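Local coordinates for protein hydratase ChsH2 (Mycobacterium tuberculosis SUMu008, PDB 4W78) that probably works with ChsH1 as a MaoC-like enoyl-CoA hydratase in the breakdown of cholesterol, at residues Asp65-Ser70 with Val122-Arg127; Val4-Pro9 with Gly94-Val99; Gly44-Phe49 with Pro83-Asp88; Pro17-Ser22 with Ile48-Leu53. One frame throughout, in Å; residues are numbered along the deposited sequence.

Contact 1. Residues Asp65-Ser70 with Val122-Arg127; sequences DWAGPS and VELSMR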
loop_
_atom_site.group_PDB
_atom_site.type_symbol
_atom_site.label_atom_id
_atom_site.label_comp_id
_atom_site.label_asym_id
_atom_site.label_seq_id
_atom_site.Cartn_x
_atom_site.Cartn_y
_atom_site.Cartn_z
ATOM N N ASP F 65 12.676 5.434 19.661
ATOM C CA ASP F 65 13.753 6.285 19.142
ATOM C C ASP F 65 14.657 6.732 20.291
ATOM O O ASP F 65 15.880 6.804 20.149
ATOM C CB ASP F 65 13.189 7.534 18.447
ATOM C CG ASP F 65 12.710 7.276 17.016
ATOM O OD1 ASP F 65 12.871 6.153 16.500
ATOM O OD2 ASP F 65 12.188 8.236 16.402
ATOM N N TRP F 66 14.038 7.044 21.422
ATOM C CA TRP F 66 14.738 7.499 22.618
ATOM C C TRP F 66 15.268 6.332 23.449
ATOM O O TRP F 66 16.423 6.339 23.895
ATOM C CB TRP F 66 13.778 8.362 23.448
ATOM C CG TRP F 66 14.212 8.646 24.853
ATOM C CD1 TRP F 66 15.138 9.565 25.273
ATOM C CD2 TRP F 66 13.704 8.024 26.033
ATOM N NE1 TRP F 66 15.241 9.538 26.642
ATOM C CE2 TRP F 66 14.362 8.606 27.131
ATOM C CE3 TRP F 66 12.737 7.037 26.266
ATOM C CZ2 TRP F 66 14.107 8.216 28.447
ATOM C CZ3 TRP F 66 12.486 6.654 27.571
ATOM C CH2 TRP F 66 13.159 7.245 28.640
ATOM N N ALA F 67 14.415 5.337 23.665
ATOM C CA ALA F 67 14.714 4.244 24.589
ATOM C C ALA F 67 15.693 3.238 24.002
ATOM O O ALA F 67 16.462 2.600 24.730
ATOM C CB ALA F 67 13.411 3.552 25.020
ATOM N N GLY F 68 15.663 3.102 22.679
ATOM C CA GLY F 68 16.579 2.214 21.985
ATOM C C GLY F 68 15.986 0.856 21.687
ATOM O O GLY F 68 14.876 0.531 22.112
ATOM N N PRO F 69 16.736 0.038 20.942
ATOM C CA PRO F 69 16.300 -1.272 20.454
ATOM C C PRO F 69 15.986 -2.278 21.554
ATOM O O PRO F 69 15.198 -3.184 21.290
ATOM C CB PRO F 69 17.498 -1.774 19.635
ATOM C CG PRO F 69 18.436 -0.631 19.514
ATOM C CD PRO F 69 18.140 0.325 20.606
ATOM N N SER F 70 16.577 -2.133 22.740
ATOM C CA SER F 70 16.344 -3.096 23.813
ATOM C C SER F 70 15.044 -2.827 24.566
ATOM O O SER F 70 14.633 -3.622 25.414
ATOM C CB SER F 70 17.518 -3.106 24.797
ATOM O OG SER F 70 17.618 -1.853 25.447
ATOM N N VAL F 122 2.687 5.539 27.730
ATOM C CA VAL F 122 3.367 4.345 27.258
ATOM C C VAL F 122 4.099 3.694 28.426
ATOM O O VAL F 122 4.814 4.371 29.166
ATOM C CB VAL F 122 4.399 4.695 26.176
ATOM C CG1 VAL F 122 5.093 3.441 25.641
ATOM C CG2 VAL F 122 3.731 5.478 25.041
ATOM N N GLU F 123 3.906 2.392 28.596
ATOM C CA GLU F 123 4.631 1.642 29.619
ATOM C C GLU F 123 5.620 0.730 28.917
ATOM O O GLU F 123 5.288 0.079 27.939
ATOM C CB GLU F 123 3.672 0.825 30.476
ATOM C CG GLU F 123 2.756 1.679 31.334
ATOM C CD GLU F 123 1.843 0.836 32.199
ATOM O OE1 GLU F 123 1.675 -0.361 31.871
ATOM O OE2 GLU F 123 1.303 1.358 33.199
ATOM N N LEU F 124 6.851 0.691 29.408
ATOM C CA LEU F 124 7.868 -0.098 28.752
ATOM C C LEU F 124 8.886 -0.511 29.785
ATOM O O LEU F 124 8.946 0.068 30.865
ATOM C CB LEU F 124 8.578 0.718 27.665
ATOM C CG LEU F 124 9.455 1.893 28.104
ATOM C CD1 LEU F 124 10.554 2.143 27.078
ATOM C CD2 LEU F 124 8.637 3.160 28.309
ATOM N N SER F 125 9.673 -1.521 29.445
ATOM C CA SER F 125 10.841 -1.860 30.241
ATOM C C SER F 125 12.053 -1.504 29.402
ATOM O O SER F 125 12.036 -1.635 28.177
ATOM C CB SER F 125 10.843 -3.343 30.575
ATOM O OG SER F 125 11.123 -4.096 29.413
ATOM N N MET F 126 13.105 -1.028 30.054
ATOM C CA MET F 126 14.298 -0.643 29.332
ATOM C C MET F 126 15.479 -1.333 29.984
ATOM O O MET F 126 15.463 -1.606 31.183
ATOM C CB MET F 126 14.482 0.875 29.356
ATOM C CG MET F 126 15.279 1.420 28.177
ATOM S SD MET F 126 15.553 3.202 28.274
ATOM C CE MET F 126 13.947 3.760 28.788
ATOM N N ARG F 127 16.496 -1.625 29.187
ATOM C CA ARG F 127 17.657 -2.355 29.665
ATOM C C ARG F 127 18.836 -1.406 29.789
ATOM O O ARG F 127 18.846 -0.343 29.172
ATOM C CB ARG F 127 17.985 -3.473 28.682
ATOM C CG ARG F 127 18.834 -4.588 29.228
ATOM C CD ARG F 127 19.174 -5.539 28.096
ATOM N NE ARG F 127 19.911 -4.858 27.034
ATOM C CZ ARG F 127 20.084 -5.346 25.810
ATOM N NH1 ARG F 127 19.557 -6.516 25.482
ATOM N NH2 ARG F 127 20.769 -4.658 24.910
HETATM O O HOH W 1 14.015 -3.873 28.130
#
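Ser70 and Ser125 meet through a water that donates a hydrogen bond of 2.8 Å to Ser70 O and a weak one of 3.0 Å to Ser125 O. The two carbonyl oxygens, Ser70 O and Ser125 O, lie 4.3 Å apart, and as both are acceptors a donor between them reconciles the pair. Next to this bridge Ser70 CB sits 3.5 Å above the centre of the Arg127 guanidinium plane, over one face. Arg127 NH1 is hydrogen-bonded to Ala54 O of the ChsH1 chain. The apolar half centres on Ala67, whose CB is 3.8 Å from Leu124 CD1 and equally far from Met126 CE. Met126 crosses Trp66 at about a right angle: the bend at chi3 (-43°) carries its methyl to 3.5 Å from Trp66 CZ3, obliquely to the ring, while SD stays above the six-membered face at 5.0 Å from its centroid, a distant Met-aromatic contact. Gly68, with positive phi, is where the chain leaves helix 52-67, the long helix of the hot-dog fold; the contact sets that end beside the end of strand 116-125. Lacking a direct hydrogen bond between the segments, the join rests on dispersion, one bridging water and the guanidinium face packed against Ser70 CB.

Contact 2. Residues Val4-Pro9 with Gly94-Val99; sequences VGAVLP and GEVTAV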
loop_
_atom_site.group_PDB
_atom_site.type_symbol
_atom_site.label_atom_id
_atom_site.label_comp_id
_atom_site.label_asym_id
_atom_site.label_seq_id
_atom_site.Cartn_x
_atom_site.Cartn_y
_atom_site.Cartn_z
ATOM N N VAL F 4 12.655 10.101 36.623
ATOM C CA VAL F 4 11.355 10.751 36.489
ATOM C C VAL F 4 11.584 12.214 36.124
ATOM O O VAL F 4 12.281 12.939 36.836
ATOM C CB VAL F 4 10.528 10.673 37.783
ATOM C CG1 VAL F 4 9.262 11.512 37.653
ATOM C CG2 VAL F 4 10.198 9.228 38.129
ATOM N N GLY F 5 11.019 12.641 35.003
ATOM C CA GLY F 5 11.227 13.992 34.519
ATOM C C GLY F 5 12.094 14.023 33.279
ATOM O O GLY F 5 12.137 15.038 32.579
ATOM N N ALA F 6 12.776 12.911 33.001
ATOM C CA ALA F 6 13.624 12.810 31.816
ATOM C C ALA F 6 12.856 13.220 30.567
ATOM O O ALA F 6 11.704 12.828 30.370
ATOM C CB ALA F 6 14.186 11.401 31.662
ATOM N N VAL F 7 13.490 14.037 29.739
ATOM C CA VAL F 7 12.817 14.589 28.577
ATOM C C VAL F 7 13.253 13.843 27.323
ATOM O O VAL F 7 14.433 13.529 27.142
ATOM C CB VAL F 7 13.058 16.112 28.438
ATOM C CG1 VAL F 7 12.574 16.844 29.684
ATOM C CG2 VAL F 7 14.525 16.413 28.214
ATOM N N LEU F 8 12.287 13.528 26.472
ATOM C CA LEU F 8 12.600 12.871 25.216
ATOM C C LEU F 8 12.874 13.943 24.178
ATOM O O LEU F 8 12.328 15.048 24.263
ATOM C CB LEU F 8 11.444 11.960 24.779
ATOM C CG LEU F 8 11.343 10.582 25.441
ATOM C CD1 LEU F 8 10.964 10.659 26.915
ATOM C CD2 LEU F 8 10.324 9.731 24.699
ATOM N N PRO F 9 13.762 13.648 23.216
ATOM C CA PRO F 9 14.054 14.603 22.148
ATOM C C PRO F 9 12.794 14.879 21.360
ATOM O O PRO F 9 11.936 14.010 21.265
ATOM C CB PRO F 9 15.071 13.856 21.282
ATOM C CG PRO F 9 15.728 12.891 22.233
ATOM C CD PRO F 9 14.598 12.440 23.117
ATOM N N GLY F 94 7.831 14.425 24.984
ATOM C CA GLY F 94 7.641 13.324 25.901
ATOM C C GLY F 94 8.412 13.529 27.183
ATOM O O GLY F 94 9.450 14.191 27.191
ATOM N N GLU F 95 7.912 12.941 28.260
ATOM C CA GLU F 95 8.549 13.057 29.570
ATOM C C GLU F 95 8.347 11.751 30.324
ATOM O O GLU F 95 7.254 11.174 30.295
ATOM C CB GLU F 95 7.902 14.221 30.327
ATOM C CG GLU F 95 8.237 14.332 31.794
ATOM C CD GLU F 95 7.449 15.441 32.467
ATOM O OE1 GLU F 95 6.632 16.097 31.784
ATOM O OE2 GLU F 95 7.635 15.649 33.676
ATOM N N VAL F 96 9.389 11.269 30.993
ATOM C CA VAL F 96 9.218 10.123 31.866
ATOM C C VAL F 96 8.414 10.557 33.094
ATOM O O VAL F 96 8.770 11.529 33.766
ATOM C CB VAL F 96 10.580 9.537 32.291
ATOM C CG1 VAL F 96 10.399 8.470 33.354
ATOM C CG2 VAL F 96 11.308 8.972 31.073
ATOM N N THR F 97 7.334 9.843 33.396
ATOM C CA THR F 97 6.504 10.222 34.540
ATOM C C THR F 97 6.548 9.211 35.676
ATOM O O THR F 97 6.103 9.500 36.789
ATOM C CB THR F 97 5.039 10.446 34.133
ATOM O OG1 THR F 97 4.506 9.225 33.611
ATOM C CG2 THR F 97 4.954 11.538 33.082
ATOM N N ALA F 98 7.085 8.026 35.408
ATOM C CA ALA F 98 7.172 7.001 36.437
ATOM C C ALA F 98 8.313 6.052 36.143
ATOM O O ALA F 98 8.552 5.690 34.992
ATOM C CB ALA F 98 5.855 6.230 36.532
ATOM N N VAL F 99 9.040 5.679 37.191
ATOM C CA VAL F 99 10.073 4.663 37.092
ATOM C C VAL F 99 9.960 3.748 38.304
ATOM O O VAL F 99 10.185 4.183 39.432
ATOM C CB VAL F 99 11.481 5.288 37.068
ATOM C CG1 VAL F 99 12.532 4.198 37.072
ATOM C CG2 VAL F 99 11.643 6.187 35.854
HETATM O O HOH W 2 10.035 16.399 24.781
#
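Ala6 and Val96 form the apolar centre, Ala6 CB lying 3.8 Å from Val96 CG2. Val96 has CG1 anti to its backbone nitrogen (chi1 172°), which leaves CG2 as the branch beside that nitrogen and turned to the alanine methyl. Leu8 adds its CD1, which packs 3.8 Å from Gly94 C where the glycine offers bare backbone. Farther along, Val4 and Val99 slide past each other in opposite directions, Val4 CG2 reaching Val99 CG2 at 4.1 Å. Trp66 of helix 52-67 lies against both Leu8 and Val96, so this face of the sheet belongs to the hot-dog core, in which the sheet wraps the long helix. The pairing itself is antiparallel, the short strand axes running at 150°, with Val7 and Glu95 a non-hydrogen-bonded pair whose side chains lie on the face away from Leu8. Strand 89-100 continues into a classic beta bulge, Thr97 and Ala98 both facing Thr105. Three backbone bonds stitch the edge: Gly5 N to Val96 O at 2.8 Å, Val96 N to Ala6 O at 2.9 Å, and Leu8 N to Gly94 O at 3.0 Å. Beyond the Leu8-Gly94 pair, where both strands run on into the sheet, a water donates to Leu8 O (2.7 Å) and accepts from Gly94 N (3.0 Å).

Contact 3. Residues Gly44-Phe49 with Pro83-Asp88; sequences GSKDIF and PWYAYD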
loop_
_atom_site.group_PDB
_atom_site.type_symbol
_atom_site.label_atom_id
_atom_site.label_comp_id
_atom_site.label_asym_id
_atom_site.label_seq_id
_atom_site.Cartn_x
_atom_site.Cartn_y
_atom_site.Cartn_z
ATOM N N GLY F 44 -17.531 16.411 6.805
ATOM C CA GLY F 44 -17.319 17.655 7.525
ATOM C C GLY F 44 -15.901 17.811 8.022
ATOM O O GLY F 44 -15.592 18.746 8.769
ATOM N N SER F 45 -15.037 16.891 7.612
ATOM C CA SER F 45 -13.628 16.977 7.969
ATOM C C SER F 45 -12.965 17.918 6.964
ATOM O O SER F 45 -13.451 18.073 5.841
ATOM C CB SER F 45 -12.981 15.587 7.982
ATOM O OG SER F 45 -13.538 14.792 9.021
ATOM N N LYS F 46 -11.887 18.586 7.368
ATOM C CA LYS F 46 -11.265 19.583 6.495
ATOM C C LYS F 46 -10.571 18.958 5.280
ATOM O O LYS F 46 -10.620 19.506 4.172
ATOM C CB LYS F 46 -10.259 20.433 7.269
ATOM C CG LYS F 46 -9.745 21.615 6.465
ATOM C CD LYS F 46 -8.589 22.322 7.151
ATOM C CE LYS F 46 -7.269 21.624 6.869
ATOM N NZ LYS F 46 -6.136 22.506 7.288
ATOM N N ASP F 47 -9.920 17.826 5.511
ATOM C CA ASP F 47 -9.111 17.151 4.503
ATOM C C ASP F 47 -8.899 15.735 5.007
ATOM O O ASP F 47 -9.418 15.366 6.062
ATOM C CB ASP F 47 -7.759 17.865 4.372
ATOM C CG ASP F 47 -7.124 17.701 2.989
ATOM O OD1 ASP F 47 -7.478 16.742 2.262
ATOM O OD2 ASP F 47 -6.260 18.540 2.640
ATOM N N ILE F 48 -8.141 14.939 4.258
ATOM C CA ILE F 48 -7.730 13.639 4.758
ATOM C C ILE F 48 -6.950 13.820 6.063
ATOM O O ILE F 48 -6.342 14.864 6.303
ATOM C CB ILE F 48 -6.874 12.872 3.742
ATOM C CG1 ILE F 48 -5.583 13.622 3.420
ATOM C CG2 ILE F 48 -7.699 12.617 2.463
ATOM C CD1 ILE F 48 -4.602 12.788 2.595
ATOM N N PHE F 49 -7.008 12.799 6.910
ATOM C CA PHE F 49 -6.376 12.884 8.221
ATOM C C PHE F 49 -5.795 11.539 8.613
ATOM O O PHE F 49 -6.232 10.482 8.142
ATOM C CB PHE F 49 -7.346 13.401 9.297
ATOM C CG PHE F 49 -8.625 12.617 9.411
ATOM C CD1 PHE F 49 -8.706 11.495 10.236
ATOM C CD2 PHE F 49 -9.758 13.021 8.722
ATOM C CE1 PHE F 49 -9.894 10.785 10.357
ATOM C CE2 PHE F 49 -10.947 12.310 8.834
ATOM C CZ PHE F 49 -11.015 11.197 9.654
ATOM N N PRO F 83 -7.764 16.809 14.879
ATOM C CA PRO F 83 -7.299 15.943 13.791
ATOM C C PRO F 83 -5.911 16.337 13.288
ATOM O O PRO F 83 -5.489 17.489 13.440
ATOM C CB PRO F 83 -8.352 16.147 12.686
ATOM C CG PRO F 83 -9.521 16.777 13.372
ATOM C CD PRO F 83 -8.947 17.593 14.497
ATOM N N TRP F 84 -5.205 15.365 12.724
ATOM C CA TRP F 84 -3.963 15.636 12.023
ATOM C C TRP F 84 -4.278 15.612 10.528
ATOM O O TRP F 84 -4.334 14.545 9.899
ATOM C CB TRP F 84 -2.891 14.605 12.396
ATOM C CG TRP F 84 -1.542 14.873 11.805
ATOM C CD1 TRP F 84 -1.186 15.868 10.915
ATOM C CD2 TRP F 84 -0.357 14.144 12.078
ATOM N NE1 TRP F 84 0.154 15.778 10.620
ATOM C CE2 TRP F 84 0.685 14.724 11.325
ATOM C CE3 TRP F 84 -0.070 13.059 12.907
ATOM C CZ2 TRP F 84 1.995 14.248 11.374
ATOM C CZ3 TRP F 84 1.231 12.586 12.949
ATOM C CH2 TRP F 84 2.244 13.179 12.185
ATOM N N TYR F 85 -4.527 16.803 9.993
ATOM C CA TYR F 85 -4.889 16.977 8.600
ATOM C C TYR F 85 -3.667 17.097 7.709
ATOM O O TYR F 85 -2.584 17.454 8.167
ATOM C CB TYR F 85 -5.720 18.245 8.448
ATOM C CG TYR F 85 -7.134 18.158 8.961
ATOM C CD1 TYR F 85 -7.992 17.146 8.531
ATOM C CD2 TYR F 85 -7.621 19.096 9.857
ATOM C CE1 TYR F 85 -9.297 17.078 8.982
ATOM C CE2 TYR F 85 -8.917 19.032 10.320
ATOM C CZ TYR F 85 -9.754 18.022 9.878
ATOM O OH TYR F 85 -11.055 17.980 10.334
ATOM N N ALA F 86 -3.855 16.808 6.423
ATOM C CA ALA F 86 -2.796 17.028 5.443
ATOM C C ALA F 86 -2.214 18.429 5.603
ATOM O O ALA F 86 -2.951 19.410 5.790
ATOM C CB ALA F 86 -3.313 16.818 4.014
ATOM N N TYR F 87 -0.881 18.477 5.561
ATOM C CA TYR F 87 -0.059 19.691 5.646
ATOM C C TYR F 87 0.165 20.236 7.047
ATOM O O TYR F 87 0.920 21.197 7.222
ATOM C CB TYR F 87 -0.543 20.796 4.700
ATOM C CG TYR F 87 -0.728 20.295 3.295
ATOM C CD1 TYR F 87 0.350 19.821 2.562
ATOM C CD2 TYR F 87 -1.984 20.284 2.708
ATOM C CE1 TYR F 87 0.183 19.357 1.267
ATOM C CE2 TYR F 87 -2.169 19.819 1.417
ATOM C CZ TYR F 87 -1.083 19.351 0.705
ATOM O OH TYR F 87 -1.256 18.898 -0.580
ATOM N N ASP F 88 -0.481 19.631 8.040
ATOM C CA ASP F 88 -0.180 19.966 9.424
ATOM C C ASP F 88 1.129 19.299 9.802
ATOM O O ASP F 88 1.446 18.197 9.339
ATOM C CB ASP F 88 -1.226 19.416 10.396
ATOM C CG ASP F 88 -2.549 20.160 10.362
ATOM O OD1 ASP F 88 -2.607 21.291 9.832
ATOM O OD2 ASP F 88 -3.538 19.599 10.913
HETATM O O HOH W 3 -12.078 15.658 11.270
HETATM O O HOH W 4 -3.674 21.510 7.409
HETATM O O HOH W 5 -5.315 20.219 4.577
#
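Direct hydrogen bonds tie Lys46 and Ile48 to the turn opposite. Lys46 N donates to Tyr85 OH at 3.1 Å, nearly straight at 169°, and Ala86 N donates to Ile48 O at 3.2 Å. Weaker CA-H...O contacts accompany them where Phe49 and Tyr85 make a single backbone bridge, Phe49 CA standing 3.1 Å from Trp84 O. Face packing grips the Tyr85 ring on both sides: Lys46 CB makes a CH-pi contact 3.7 Å from the centroid and 16° off the normal, and Pro83 CB lies over the opposite face. Ile48 O meets the same ring at its edge, in plane; faces and edge together should limit turning of the ring, while the hydroxyl bond holds its far end. Apolar contacts add Ala86 CB on Ile48 CG1 at 4.0 Å and Phe49 CB beside Tyr85 CD1. Among the waters, one joins Ser45 OG and Tyr85 OH; another accepts from Lys46 NZ and donates to Ala86 O and Asp88 OD1, linking opposite charges. Asp47 OD2 and Ala86 O share a third, and Asp47 OD1 is salt-bridged to Arg37 NE, whereas buried Asp47 O has no hydrogen-bond partner in the model and faces the Tyr85 ring edge. Tyr85 to Asp88 form a type II turn. The whole clamps the loop between helices 37-42 and 52-67 onto the loop between strands 72-80 and 89-100, beside helix 17-26.

Contact 4. Residues Pro17-Ser22 with Ile48-Leu53; sequences PTFIVS and IFVNIL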
loop_
_atom_site.group_PDB
_atom_site.type_symbol
_atom_site.label_atom_id
_atom_site.label_comp_id
_atom_site.label_asym_id
_atom_site.label_seq_id
_atom_site.Cartn_x
_atom_site.Cartn_y
_atom_site.Cartn_z
ATOM N N PRO F 17 0.351 14.541 2.161
ATOM C CA PRO F 17 -0.577 13.468 1.783
ATOM C C PRO F 17 0.103 12.114 1.608
ATOM O O PRO F 17 -0.493 11.101 1.978
ATOM C CB PRO F 17 -1.173 13.982 0.467
ATOM C CG PRO F 17 -1.124 15.463 0.612
ATOM C CD PRO F 17 0.157 15.750 1.338
ATOM N N THR F 18 1.329 12.082 1.085
ATOM C CA THR F 18 2.021 10.796 0.966
ATOM C C THR F 18 2.185 10.093 2.319
ATOM O O THR F 18 1.966 8.886 2.423
ATOM C CB THR F 18 3.377 10.956 0.264
ATOM O OG1 THR F 18 3.144 11.440 -1.065
ATOM C CG2 THR F 18 4.100 9.636 0.193
ATOM N N PHE F 19 2.537 10.856 3.347
ATOM C CA PHE F 19 2.652 10.298 4.685
ATOM C C PHE F 19 1.313 9.741 5.167
ATOM O O PHE F 19 1.239 8.606 5.620
ATOM C CB PHE F 19 3.188 11.363 5.641
ATOM C CG PHE F 19 3.289 10.912 7.056
ATOM C CD1 PHE F 19 4.348 10.115 7.458
ATOM C CD2 PHE F 19 2.321 11.270 7.992
ATOM C CE1 PHE F 19 4.454 9.677 8.764
ATOM C CE2 PHE F 19 2.426 10.846 9.308
ATOM C CZ PHE F 19 3.488 10.049 9.694
ATOM N N ILE F 20 0.257 10.537 5.040
ATOM C CA ILE F 20 -1.047 10.141 5.556
ATOM C C ILE F 20 -1.570 8.912 4.823
ATOM O O ILE F 20 -2.047 7.959 5.447
ATOM C CB ILE F 20 -2.035 11.307 5.438
ATOM C CG1 ILE F 20 -1.534 12.481 6.279
ATOM C CG2 ILE F 20 -3.450 10.854 5.855
ATOM C CD1 ILE F 20 -2.509 13.661 6.373
ATOM N N VAL F 21 -1.447 8.914 3.501
ATOM C CA VAL F 21 -1.959 7.792 2.696
ATOM C C VAL F 21 -1.135 6.527 2.905
ATOM O O VAL F 21 -1.683 5.442 3.152
ATOM C CB VAL F 21 -2.010 8.163 1.210
ATOM C CG1 VAL F 21 -2.374 6.963 0.362
ATOM C CG2 VAL F 21 -3.002 9.307 0.985
ATOM N N SER F 22 0.188 6.661 2.829
ATOM C CA SER F 22 1.049 5.488 2.947
ATOM C C SER F 22 0.958 4.839 4.325
ATOM O O SER F 22 0.964 3.615 4.413
ATOM C CB SER F 22 2.501 5.815 2.569
ATOM O OG SER F 22 3.076 6.736 3.475
ATOM N N ILE F 48 -8.141 14.939 4.258
ATOM C CA ILE F 48 -7.730 13.639 4.758
ATOM C C ILE F 48 -6.950 13.820 6.063
ATOM O O ILE F 48 -6.342 14.864 6.303
ATOM C CB ILE F 48 -6.874 12.872 3.742
ATOM C CG1 ILE F 48 -5.583 13.622 3.420
ATOM C CG2 ILE F 48 -7.699 12.617 2.463
ATOM C CD1 ILE F 48 -4.602 12.788 2.595
ATOM N N PHE F 49 -7.008 12.799 6.910
ATOM C CA PHE F 49 -6.376 12.884 8.221
ATOM C C PHE F 49 -5.795 11.539 8.613
ATOM O O PHE F 49 -6.232 10.482 8.142
ATOM C CB PHE F 49 -7.346 13.401 9.297
ATOM C CG PHE F 49 -8.625 12.617 9.411
ATOM C CD1 PHE F 49 -8.706 11.495 10.236
ATOM C CD2 PHE F 49 -9.758 13.021 8.722
ATOM C CE1 PHE F 49 -9.894 10.785 10.357
ATOM C CE2 PHE F 49 -10.947 12.310 8.834
ATOM C CZ PHE F 49 -11.015 11.197 9.654
ATOM N N VAL F 50 -4.798 11.618 9.487
ATOM C CA VAL F 50 -4.055 10.442 9.946
ATOM C C VAL F 50 -4.951 9.511 10.760
ATOM O O VAL F 50 -5.765 9.971 11.573
ATOM C CB VAL F 50 -2.856 10.914 10.800
ATOM C CG1 VAL F 50 -2.118 9.732 11.458
ATOM C CG2 VAL F 50 -1.884 11.726 9.963
ATOM N N ASN F 51 -4.791 8.197 10.564
ATOM C CA ASN F 51 -5.637 7.217 11.264
ATOM C C ASN F 51 -5.070 6.826 12.630
ATOM O O ASN F 51 -3.920 7.151 12.957
ATOM C CB ASN F 51 -5.906 5.971 10.396
ATOM C CG ASN F 51 -4.704 5.023 10.310
ATOM O OD1 ASN F 51 -3.569 5.428 10.506
ATOM N ND2 ASN F 51 -4.969 3.751 10.040
ATOM N N ILE F 52 -5.860 6.138 13.438
ATOM C CA ILE F 52 -5.447 5.901 14.818
ATOM C C ILE F 52 -4.372 4.811 14.908
ATOM O O ILE F 52 -3.569 4.816 15.841
ATOM C CB ILE F 52 -6.667 5.637 15.740
ATOM C CG1 ILE F 52 -6.272 5.813 17.222
ATOM C CG2 ILE F 52 -7.290 4.278 15.447
ATOM C CD1 ILE F 52 -7.491 5.908 18.120
ATOM N N LEU F 53 -4.338 3.891 13.952
ATOM C CA LEU F 53 -3.294 2.850 13.957
ATOM C C LEU F 53 -1.940 3.497 13.693
ATOM O O LEU F 53 -0.918 3.035 14.192
ATOM C CB LEU F 53 -3.561 1.733 12.931
ATOM C CG LEU F 53 -4.736 0.772 13.216
ATOM C CD1 LEU F 53 -6.081 1.440 12.957
ATOM C CD2 LEU F 53 -4.654 -0.505 12.391
HETATM O O HOH W 6 -2.681 7.759 8.319
#
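Ile20 spreads both branches over the backbone and side chains of residues 48-50. Its CG1 lies 3.8 Å from Val50 CG2, the two side chains crossing at about a right angle. A chi1 of -62° sets CG1 beside the backbone N and CG2 opposite that N, and CG2 rests on the peptide, 3.6 Å from Phe49 O. The same methyl, Ile20 CG2, meets Ile48 CD1 at 4.0 Å. That CD1 is the tip of the longer Ile48 branch and works among three helix residues: beyond Ile20 it touches Val21 CG2 and Pro17 CB, each at 4.2 Å from Ile48 CD1. Phe19 closes the other flank, Val50 CG2 approaching its ring obliquely, 4.4 Å from Phe19 CE2. Between side chains the contact is apolar throughout; no direct hydrogen bond joins the segments, and a water bridges them, donating to Ile20 O at 2.9 Å and accepting from Asn51 N at 3.1 Å. Within the helix, Ser22 OG folds back to donate to Thr18 O, which also receives Ser22 N from the other face of its carbonyl plane. Helix 17-26 faces further subunits as well: Val21 packs on Val21 of the second copy of this protein, and Phe19 on Ala38 of a ChsH1 chain. Asn51 is the N-cap of helix 52-67; its ND2 is hydrogen-bonded to Asp29 OD2 and Phe49 O to His34 ND1. Asp29 and His34 bind the cadmium ion, so Asn51 and the Phe49 carbonyl belong to its second shell, at the start of the long central helix of the hot-dog fold.

The four contacts fall into two pairs at opposite sides of the chain's centre. Contacts 1 and 2, with centres about 12 Å apart, touch through Trp66, whose CH2 is 3.5 Å from Val96 CG2 and whose CG is 3.5 Å from Leu8 CG; both reach the same antiparallel sheet. Contacts 3 and 4 are closer still, about 9 Å between centres; they share Ile48 and Phe49, and Trp84 O and Val50 N at 3.0 Å make a probable hydrogen bond. Helix 52-67 spans the gap from contact 4 to contact 1; the centres of these two contacts are about 25 Å apart. The cadmium lies near contacts 3 and 4, about 6 Å from the Phe49 side chain.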